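Local coordinates for COG1633: Uncharacterized conserved protein (Magnetospirillum magnetotacticum, PDB 2OH3) that is of unknown function but binds zinc in a ferritin-like four-helix bundle of the rubrerythrin type, at residues H12-E17 with L64-L69; V25-M30 with R99-N104; K113-N118 with P122-L127. All blocks are in the same frame, centred on the assembly; numbering follows the deposited sequence.

Contact 1: residues H12-E17 with L64-L69. With IMD (imidazole), chain C.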
loop_
_atom_site.group_PDB
_atom_site.type_symbol
_atom_site.label_atom_id
_atom_site.label_comp_id
_atom_site.label_asym_id
_atom_site.label_seq_id
_atom_site.Cartn_x
_atom_site.Cartn_y
_atom_site.Cartn_z
ATOM N N HIS A 12 7.416 7.009 12.240
ATOM C CA HIS A 12 6.063 7.124 11.732
ATOM C C HIS A 12 5.914 8.373 10.861
ATOM O O HIS A 12 5.472 8.329 9.712
ATOM C CB HIS A 12 5.044 7.145 12.864
ATOM C CG HIS A 12 4.568 5.792 13.277
ATOM N ND1 HIS A 12 5.272 4.984 14.156
ATOM C CD2 HIS A 12 3.438 5.111 12.964
ATOM C CE1 HIS A 12 4.603 3.861 14.351
ATOM N NE2 HIS A 12 3.492 3.911 13.638
ATOM N N ALA A 13 6.320 9.503 11.391
ATOM C CA ALA A 13 6.210 10.737 10.657
ATOM C C ALA A 13 6.914 10.709 9.299
ATOM O O ALA A 13 6.344 11.169 8.305
ATOM C CB ALA A 13 6.703 11.898 11.527
ATOM N N ILE A 14 8.136 10.178 9.225
ATOM C CA ILE A 14 8.853 10.102 7.962
ATOM C C ILE A 14 8.102 9.206 6.975
ATOM O O ILE A 14 8.002 9.488 5.782
ATOM C CB ILE A 14 10.274 9.534 8.134
ATOM C CG1 ILE A 14 11.139 10.543 8.846
ATOM C CG2 ILE A 14 10.914 9.268 6.790
ATOM C CD1 ILE A 14 12.515 10.002 9.226
ATOM N N ALA A 15 7.627 8.091 7.473
ATOM C CA ALA A 15 6.989 7.126 6.611
ATOM C C ALA A 15 5.699 7.698 6.086
ATOM O O ALA A 15 5.374 7.496 4.916
ATOM C CB ALA A 15 6.783 5.815 7.341
ATOM N N LEU A 16 4.964 8.397 6.940
ATOM C CA LEU A 16 3.689 9.016 6.555
ATOM C C LEU A 16 3.892 10.037 5.460
ATOM O O LEU A 16 3.089 10.120 4.541
ATOM C CB LEU A 16 2.961 9.679 7.741
ATOM C CG LEU A 16 2.288 8.718 8.749
ATOM C CD1 LEU A 16 1.853 9.411 10.063
ATOM C CD2 LEU A 16 1.093 7.951 8.138
ATOM N N GLU A 17 4.981 10.798 5.553
ATOM C CA GLU A 17 5.339 11.818 4.573
ATOM C C GLU A 17 5.912 11.276 3.274
ATOM O O GLU A 17 5.567 11.757 2.207
ATOM C CB GLU A 17 6.349 12.808 5.184
ATOM C CG GLU A 17 5.710 13.722 6.239
ATOM C CD GLU A 17 4.538 14.536 5.648
ATOM O OE1 GLU A 17 4.431 14.541 4.395
ATOM O OE2 GLU A 17 3.717 15.125 6.402
ATOM N N LEU A 64 18.783 9.784 15.853
ATOM C CA LEU A 64 18.267 8.552 16.404
ATOM C C LEU A 64 18.333 7.351 15.465
ATOM O O LEU A 64 18.243 7.483 14.258
ATOM C CB LEU A 64 16.837 8.784 16.858
ATOM C CG LEU A 64 16.611 9.885 17.912
ATOM C CD1 LEU A 64 15.117 10.088 18.171
ATOM C CD2 LEU A 64 17.302 9.578 19.214
ATOM N N GLU A 65 18.474 6.171 16.054
ATOM C CA GLU A 65 18.309 4.934 15.320
ATOM C C GLU A 65 16.809 4.699 15.196
ATOM O O GLU A 65 16.118 4.533 16.211
ATOM C CB GLU A 65 18.968 3.790 16.069
ATOM C CG GLU A 65 19.276 2.615 15.193
ATOM C CD GLU A 65 19.515 1.357 15.991
ATOM O OE1 GLU A 65 20.047 1.444 17.127
ATOM O OE2 GLU A 65 19.152 0.282 15.464
ATOM N N LEU A 66 16.294 4.711 13.969
ATOM C CA LEU A 66 14.846 4.594 13.778
ATOM C C LEU A 66 14.443 3.137 13.570
ATOM O O LEU A 66 15.176 2.392 12.933
ATOM C CB LEU A 66 14.399 5.431 12.583
ATOM C CG LEU A 66 14.541 6.956 12.612
ATOM C CD1 LEU A 66 13.825 7.571 11.417
ATOM C CD2 LEU A 66 14.019 7.599 13.889
ATOM N N PRO A 67 13.274 2.717 14.108
ATOM C CA PRO A 67 12.815 1.373 13.793
ATOM C C PRO A 67 12.247 1.330 12.391
ATOM O O PRO A 67 11.700 2.324 11.903
ATOM C CB PRO A 67 11.732 1.101 14.855
ATOM C CG PRO A 67 11.215 2.442 15.244
ATOM C CD PRO A 67 12.344 3.431 15.008
ATOM N N LYS A 68 12.429 0.193 11.742
ATOM C CA LYS A 68 11.782 -0.106 10.475
ATOM C C LYS A 68 10.329 -0.455 10.810
ATOM O O LYS A 68 10.069 -1.302 11.663
ATOM C CB LYS A 68 12.493 -1.290 9.782
ATOM C CG LYS A 68 11.853 -1.748 8.461
ATOM C CD LYS A 68 12.635 -2.893 7.816
ATOM N N LEU A 69 9.399 0.234 10.164
ATOM C CA LEU A 69 7.964 0.049 10.351
ATOM C C LEU A 69 7.407 -0.919 9.323
ATOM O O LEU A 69 7.972 -1.079 8.242
ATOM C CB LEU A 69 7.242 1.378 10.134
ATOM C CG LEU A 69 7.627 2.534 11.027
ATOM C CD1 LEU A 69 6.629 3.639 10.771
ATOM C CD2 LEU A 69 7.614 2.117 12.479
HETATM N N1 IMD C . -0.166 16.164 4.040
HETATM C C2 IMD C . 0.876 15.767 4.773
HETATM N N3 IMD C . 1.934 15.568 3.901
HETATM C C4 IMD C . 1.531 15.839 2.661
HETATM C C5 IMD C . 0.221 16.223 2.742
#
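Leu-69 lays one methyl on the imidazole of His-12, a CH-pi contact in which CD1 stands 3.9 Å from the centroid of the His-12 ring and only 11° off its normal. The two side chains cross at about a right angle. While CD1 sits over the ring centre, Leu-69 CD2 lies beyond the ring's edge on the ND1/CE1 side, 4.0 Å from His-12 CE1. The ring itself is held by a bond from ND1 to the carbonyl of Glu-8, one turn earlier, and by stacking with Tyr-111 of helix 94-118.

Segment 12-17 belongs to helix 6-33 of the four-helix bundle, and residues 64-69 form the irregular start of the long connection after helix 37-61, which here drapes over the bundle's surface. A serine in place of His-12 would probably leave the CD1 methyl of Leu-69 without its aromatic platform and Tyr-111 without its stacking partner.

The remaining contacts are purely apolar. Ile-14 extends its CG1 branch, anti to the carbonyl carbon (chi1 -71°), until CD1 meets Leu-66 CD1 at 3.5 Å. Ala-15 CB touches the Leu-69 methyl CD1 at 4.1 Å.

Farther along the helix, the buried carboxylate of Glu-17 accepts two hydrogen bonds: OE2 takes one from His-53, and OE1 an almost straight one of 2.7 Å from N3 of an imidazole molecule, probably a crystallisation additive.

Contact 2: residues V25-M30 with R99-N104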
loop_
_atom_site.group_PDB
_atom_site.type_symbol
_atom_site.label_atom_id
_atom_site.label_comp_id
_atom_site.label_asym_id
_atom_site.label_seq_id
_atom_site.Cartn_x
_atom_site.Cartn_y
_atom_site.Cartn_z
ATOM N N VAL A 25 1.689 12.773 -5.786
ATOM C CA VAL A 25 2.220 12.883 -7.131
ATOM C C VAL A 25 1.373 12.073 -8.077
ATOM O O VAL A 25 1.003 12.525 -9.157
ATOM C CB VAL A 25 3.672 12.435 -7.212
ATOM C CG1 VAL A 25 4.109 12.261 -8.651
ATOM C CG2 VAL A 25 4.575 13.470 -6.522
ATOM N N GLU A 26 1.038 10.869 -7.648
ATOM C CA GLU A 26 0.211 9.933 -8.401
ATOM C C GLU A 26 -1.169 10.516 -8.707
ATOM O O GLU A 26 -1.613 10.499 -9.852
ATOM C CB GLU A 26 0.172 8.630 -7.582
ATOM C CG GLU A 26 -0.551 7.513 -8.120
ATOM C CD GLU A 26 -0.273 6.242 -7.285
ATOM O OE1 GLU A 26 -0.873 6.107 -6.198
ATOM O OE2 GLU A 26 0.565 5.401 -7.707
ATOM N N LEU A 27 -1.818 11.078 -7.698
ATOM C CA LEU A 27 -3.099 11.730 -7.906
ATOM C C LEU A 27 -2.985 12.986 -8.792
ATOM O O LEU A 27 -3.856 13.215 -9.640
ATOM C CB LEU A 27 -3.783 12.084 -6.562
ATOM C CG LEU A 27 -4.226 10.967 -5.607
ATOM C CD1 LEU A 27 -4.643 11.601 -4.302
ATOM C CD2 LEU A 27 -5.353 10.127 -6.180
ATOM N N ALA A 28 -1.922 13.775 -8.608
ATOM C CA ALA A 28 -1.672 14.942 -9.459
ATOM C C ALA A 28 -1.593 14.507 -10.924
ATOM O O ALA A 28 -2.216 15.084 -11.794
ATOM C CB ALA A 28 -0.369 15.618 -9.047
ATOM N N ASP A 29 -0.825 13.454 -11.165
ATOM C CA ASP A 29 -0.600 12.941 -12.502
ATOM C C ASP A 29 -1.898 12.547 -13.157
ATOM O O ASP A 29 -2.092 12.783 -14.359
ATOM C CB ASP A 29 0.352 11.736 -12.478
ATOM C CG ASP A 29 1.808 12.138 -12.319
ATOM O OD1 ASP A 29 2.145 13.328 -12.376
ATOM O OD2 ASP A 29 2.643 11.257 -12.119
HETATM N N MSE A 30 -2.767 11.909 -12.378
HETATM C CA MSE A 30 -4.043 11.476 -12.912
HETATM C C MSE A 30 -4.983 12.629 -13.180
HETATM O O MSE A 30 -5.712 12.612 -14.187
HETATM C CB MSE A 30 -4.721 10.510 -11.980
HETATM C CG MSE A 30 -4.375 9.113 -12.305
HETATM SE SE MSE A 30 -5.670 8.026 -11.485
HETATM C CE MSE A 30 -5.010 8.403 -9.763
ATOM N N ARG A 99 -11.685 12.965 -2.040
ATOM C CA ARG A 99 -12.199 12.232 -0.894
ATOM C C ARG A 99 -11.227 11.163 -0.414
ATOM O O ARG A 99 -11.135 10.923 0.762
ATOM C CB ARG A 99 -13.535 11.597 -1.225
ATOM C CG ARG A 99 -14.672 12.654 -1.180
ATOM C CD ARG A 99 -16.085 12.094 -1.034
ATOM N NE ARG A 99 -16.387 11.459 0.250
ATOM C CZ ARG A 99 -16.460 12.070 1.441
ATOM N NH1 ARG A 99 -16.197 13.377 1.602
ATOM N NH2 ARG A 99 -16.771 11.350 2.510
ATOM N N TYR A 100 -10.565 10.493 -1.349
ATOM C CA TYR A 100 -9.547 9.485 -1.035
ATOM C C TYR A 100 -8.394 10.168 -0.293
ATOM O O TYR A 100 -7.870 9.693 0.755
ATOM C CB TYR A 100 -9.036 8.852 -2.363
ATOM C CG TYR A 100 -7.869 7.886 -2.195
ATOM C CD1 TYR A 100 -7.975 6.799 -1.345
ATOM C CD2 TYR A 100 -6.678 8.070 -2.882
ATOM C CE1 TYR A 100 -6.927 5.922 -1.159
ATOM C CE2 TYR A 100 -5.620 7.184 -2.712
ATOM C CZ TYR A 100 -5.770 6.114 -1.851
ATOM O OH TYR A 100 -4.755 5.212 -1.671
ATOM N N ALA A 101 -7.984 11.293 -0.828
ATOM C CA ALA A 101 -6.869 12.034 -0.206
ATOM C C ALA A 101 -7.262 12.487 1.186
ATOM O O ALA A 101 -6.539 12.302 2.154
ATOM C CB ALA A 101 -6.477 13.260 -1.061
ATOM N N ARG A 102 -8.456 13.047 1.299
ATOM C CA ARG A 102 -8.970 13.446 2.594
ATOM C C ARG A 102 -9.018 12.329 3.656
ATOM O O ARG A 102 -8.673 12.578 4.802
ATOM C CB ARG A 102 -10.353 14.032 2.427
ATOM C CG ARG A 102 -10.909 14.595 3.708
ATOM C CD ARG A 102 -12.348 14.982 3.468
ATOM N NE ARG A 102 -12.985 15.306 4.726
ATOM C CZ ARG A 102 -13.882 14.538 5.345
ATOM N NH1 ARG A 102 -14.259 13.374 4.820
ATOM N NH2 ARG A 102 -14.385 14.947 6.510
ATOM N N ASP A 103 -9.563 11.164 3.294
ATOM C CA ASP A 103 -9.540 9.981 4.165
ATOM C C ASP A 103 -8.187 9.682 4.791
ATOM O O ASP A 103 -8.062 9.446 5.990
ATOM C CB ASP A 103 -9.958 8.747 3.380
ATOM C CG ASP A 103 -11.440 8.629 3.243
ATOM O OD1 ASP A 103 -12.170 9.466 3.850
ATOM O OD2 ASP A 103 -11.866 7.742 2.459
ATOM N N ASN A 104 -7.165 9.730 3.967
ATOM C CA ASN A 104 -5.827 9.457 4.426
ATOM C C ASN A 104 -5.140 10.593 5.167
ATOM O O ASN A 104 -4.334 10.342 6.039
ATOM C CB ASN A 104 -5.049 8.911 3.251
ATOM C CG ASN A 104 -5.568 7.584 2.845
ATOM O OD1 ASN A 104 -5.358 6.622 3.562
ATOM N ND2 ASN A 104 -6.323 7.517 1.723
#
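Leu-27 points its forked end at helix 94-118 and divides its two methyls between neighbouring residues there. CD2 approaches Tyr-100 CD2 at 4.1 Å, coming to the edge of the phenol ring and close to its plane, whereas CD1 rests against Ala-101 CB, also at 4.1 Å. With CG anti to its carbonyl carbon (chi1 -65°), Leu-27 brings both methyls to the surface of helix 94-118. One prong thus meets the methyl of the alanine while the other meets the ring edge.

Tyr-100 departs in a different direction, its CG anti to the backbone N (chi1 174°), and the two side chains pass each other at a slant. The hydroxyl at the far end of the ring is bonded to the carbonyl of Lys-77, and Trp-76 meets the ring edge-to-face, so both the polar end and the aromatic body are fixed by the chain that joins helix 37-61 to helix 94-118. The carbonyl oxygen of Tyr-100 takes two donors of Asn-104 from opposite faces of its plane: the helical N-H and the side-chain ND2, the latter at 2.8 Å.

All three residues that touch are buried, and Phe-43 of helix 37-61 also packs on Leu-27. The contact is interior packing between helices 6-33 and 94-118 of a ferritin-like four-helix bundle, consistent with the protein's place in the rubrerythrin family.

Contact 3: residues K113-N118 with P122-L127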
loop_
_atom_site.group_PDB
_atom_site.type_symbol
_atom_site.label_atom_id
_atom_site.label_comp_id
_atom_site.label_asym_id
_atom_site.label_seq_id
_atom_site.Cartn_x
_atom_site.Cartn_y
_atom_site.Cartn_z
ATOM N N LYS A 113 -2.484 12.800 16.683
ATOM C CA LYS A 113 -3.244 13.102 17.899
ATOM C C LYS A 113 -3.126 12.018 18.964
ATOM O O LYS A 113 -3.069 12.298 20.164
ATOM C CB LYS A 113 -4.715 13.254 17.551
ATOM C CG LYS A 113 -5.055 14.525 16.815
ATOM C CD LYS A 113 -6.504 14.504 16.336
ATOM C CE LYS A 113 -7.499 14.603 17.455
ATOM N NZ LYS A 113 -7.321 15.891 18.191
ATOM N N GLU A 114 -3.152 10.772 18.514
ATOM C CA GLU A 114 -3.073 9.614 19.400
ATOM C C GLU A 114 -1.684 9.524 20.063
ATOM O O GLU A 114 -1.563 9.212 21.242
ATOM C CB GLU A 114 -3.352 8.347 18.561
ATOM C CG GLU A 114 -3.729 7.117 19.322
ATOM C CD GLU A 114 -5.103 7.228 19.944
ATOM O OE1 GLU A 114 -5.945 8.014 19.432
ATOM O OE2 GLU A 114 -5.331 6.527 20.958
ATOM N N ALA A 115 -0.638 9.805 19.290
ATOM C CA ALA A 115 0.712 9.818 19.804
ATOM C C ALA A 115 0.880 10.936 20.832
ATOM O O ALA A 115 1.388 10.702 21.929
ATOM C CB ALA A 115 1.698 9.973 18.677
ATOM N N ALA A 116 0.433 12.139 20.506
ATOM C CA ALA A 116 0.532 13.252 21.444
ATOM C C ALA A 116 -0.210 13.004 22.788
ATOM O O ALA A 116 0.233 13.442 23.840
ATOM C CB ALA A 116 0.017 14.520 20.784
ATOM N N ALA A 117 -1.313 12.270 22.735
ATOM C CA ALA A 117 -2.120 11.965 23.908
ATOM C C ALA A 117 -1.526 10.853 24.755
ATOM O O ALA A 117 -1.619 10.890 25.980
ATOM C CB ALA A 117 -3.500 11.570 23.465
ATOM N N ASN A 118 -0.937 9.850 24.116
ATOM C CA ASN A 118 -0.538 8.634 24.823
ATOM C C ASN A 118 0.944 8.472 25.123
ATOM O O ASN A 118 1.316 7.567 25.858
ATOM C CB ASN A 118 -1.029 7.391 24.065
ATOM C CG ASN A 118 -2.523 7.309 24.020
ATOM O OD1 ASN A 118 -3.105 6.957 23.005
ATOM N ND2 ASN A 118 -3.158 7.665 25.109
ATOM N N PRO A 122 7.739 14.353 26.263
ATOM C CA PRO A 122 7.200 15.692 25.952
ATOM C C PRO A 122 7.431 16.148 24.509
ATOM O O PRO A 122 6.578 16.844 23.967
ATOM C CB PRO A 122 7.934 16.613 26.916
ATOM C CG PRO A 122 8.484 15.742 27.947
ATOM C CD PRO A 122 8.714 14.402 27.366
ATOM N N GLU A 123 8.542 15.746 23.889
ATOM C CA GLU A 123 8.760 16.061 22.467
ATOM C C GLU A 123 7.744 15.401 21.534
ATOM O O GLU A 123 7.347 15.963 20.508
ATOM C CB GLU A 123 10.168 15.668 22.067
ATOM C CG GLU A 123 10.604 16.133 20.665
ATOM C CD GLU A 123 10.762 17.648 20.511
ATOM O OE1 GLU A 123 10.244 18.440 21.342
ATOM O OE2 GLU A 123 11.398 18.047 19.510
ATOM N N VAL A 124 7.313 14.201 21.884
ATOM C CA VAL A 124 6.331 13.502 21.081
ATOM C C VAL A 124 5.004 14.231 21.251
ATOM O O VAL A 124 4.308 14.509 20.260
ATOM C CB VAL A 124 6.250 12.027 21.447
ATOM C CG1 VAL A 124 5.088 11.354 20.733
ATOM C CG2 VAL A 124 7.584 11.316 21.070
ATOM N N LYS A 125 4.701 14.583 22.492
ATOM C CA LYS A 125 3.552 15.424 22.815
ATOM C C LYS A 125 3.534 16.731 22.009
ATOM O O LYS A 125 2.519 17.105 21.456
ATOM C CB LYS A 125 3.516 15.734 24.310
ATOM C CG LYS A 125 3.169 14.513 25.198
ATOM C CD LYS A 125 2.931 14.927 26.675
ATOM C CE LYS A 125 2.358 13.784 27.468
ATOM N NZ LYS A 125 1.291 13.016 26.687
ATOM N N ARG A 126 4.690 17.387 21.913
ATOM C CA ARG A 126 4.796 18.667 21.255
ATOM C C ARG A 126 4.672 18.496 19.745
ATOM O O ARG A 126 3.869 19.161 19.121
ATOM C CB ARG A 126 6.147 19.327 21.601
ATOM C CG ARG A 126 6.272 20.801 21.178
ATOM C CD ARG A 126 7.690 21.344 21.456
ATOM N NE ARG A 126 8.685 20.761 20.555
ATOM C CZ ARG A 126 9.028 21.246 19.357
ATOM N NH1 ARG A 126 8.460 22.322 18.852
ATOM N NH2 ARG A 126 9.953 20.633 18.622
ATOM N N LEU A 127 5.468 17.617 19.145
ATOM C CA LEU A 127 5.410 17.470 17.691
ATOM C C LEU A 127 4.100 16.846 17.264
ATOM O O LEU A 127 3.554 17.195 16.235
ATOM C CB LEU A 127 6.567 16.642 17.193
ATOM C CG LEU A 127 7.967 17.207 17.428
ATOM C CD1 LEU A 127 9.011 16.209 16.960
ATOM C CD2 LEU A 127 8.130 18.541 16.773
#
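Lys-125 lays the start of its aliphatic chain alongside the carbonyl of Ala-116, its CG 3.4 Å from Ala-116 O, and then brings its ammonium round to the same oxygen. The chain runs extended through chi2 and chi3 and turns only at its last torsion (chi4 -41°), a bend that swings NZ back to donate a hydrogen bond of 3.1 Å to Ala-116 O. The donor stands 25° out of the carbonyl plane. A second bond goes from the same NZ to the carbonyl of Ser-119, so the ammonium gathers two oxygens at the C-terminal end of helix 94-118, where backbone carbonyls lack the N-H groups of a following turn; the positive charge probably offsets the partial negative charge of this helix end.

These segments form an alpha-alpha hairpin of the four-helix bundle: residues 113-118 end one helix, 122-127 begin the next, and their local axes run roughly antiparallel at 145°, approaching to 7.6 Å. Small residues permit this closeness. Ala-116 CB sits 3.7 Å from Lys-125 O, backbone against methyl, and the CA atoms of these two residues are merely 4.0 Å apart.

On the inner side, Val-124 turns its CG1 branch, anti to the backbone N, toward Ala-115 CB at 4.2 Å; Phe-9 of helix 6-33 covers that alanine and Leu-6 covers the valine. Away from the junction, Arg-126 grips Glu-123 within helix 122-148 in a side-on salt bridge, NE donating to OE1 at 2.9 Å and NH2 to OE2; both oxygens lie in the guanidinium plane, while the carboxylate is tilted against it.

In the fold
From the N terminus, helix 6-33 supplies the first segments of both contact 1 and contact 2. Contact 1 closes a loop through helix 37-61, bringing the start of the long connection back onto helix 6-33. Contact 2 opens before that loop has closed, so the two cross along the chain; it joins helix 6-33 to helix 94-118 on the other side of the chain's centre, their own centres being about 22 Å apart. Contact 3 follows in series, closing the short turn between helices 94-118 and 122-148. It shares helix 94-118 with contact 2, about 27 Å away between centres. Together the three involve three bundle helices and the long connection.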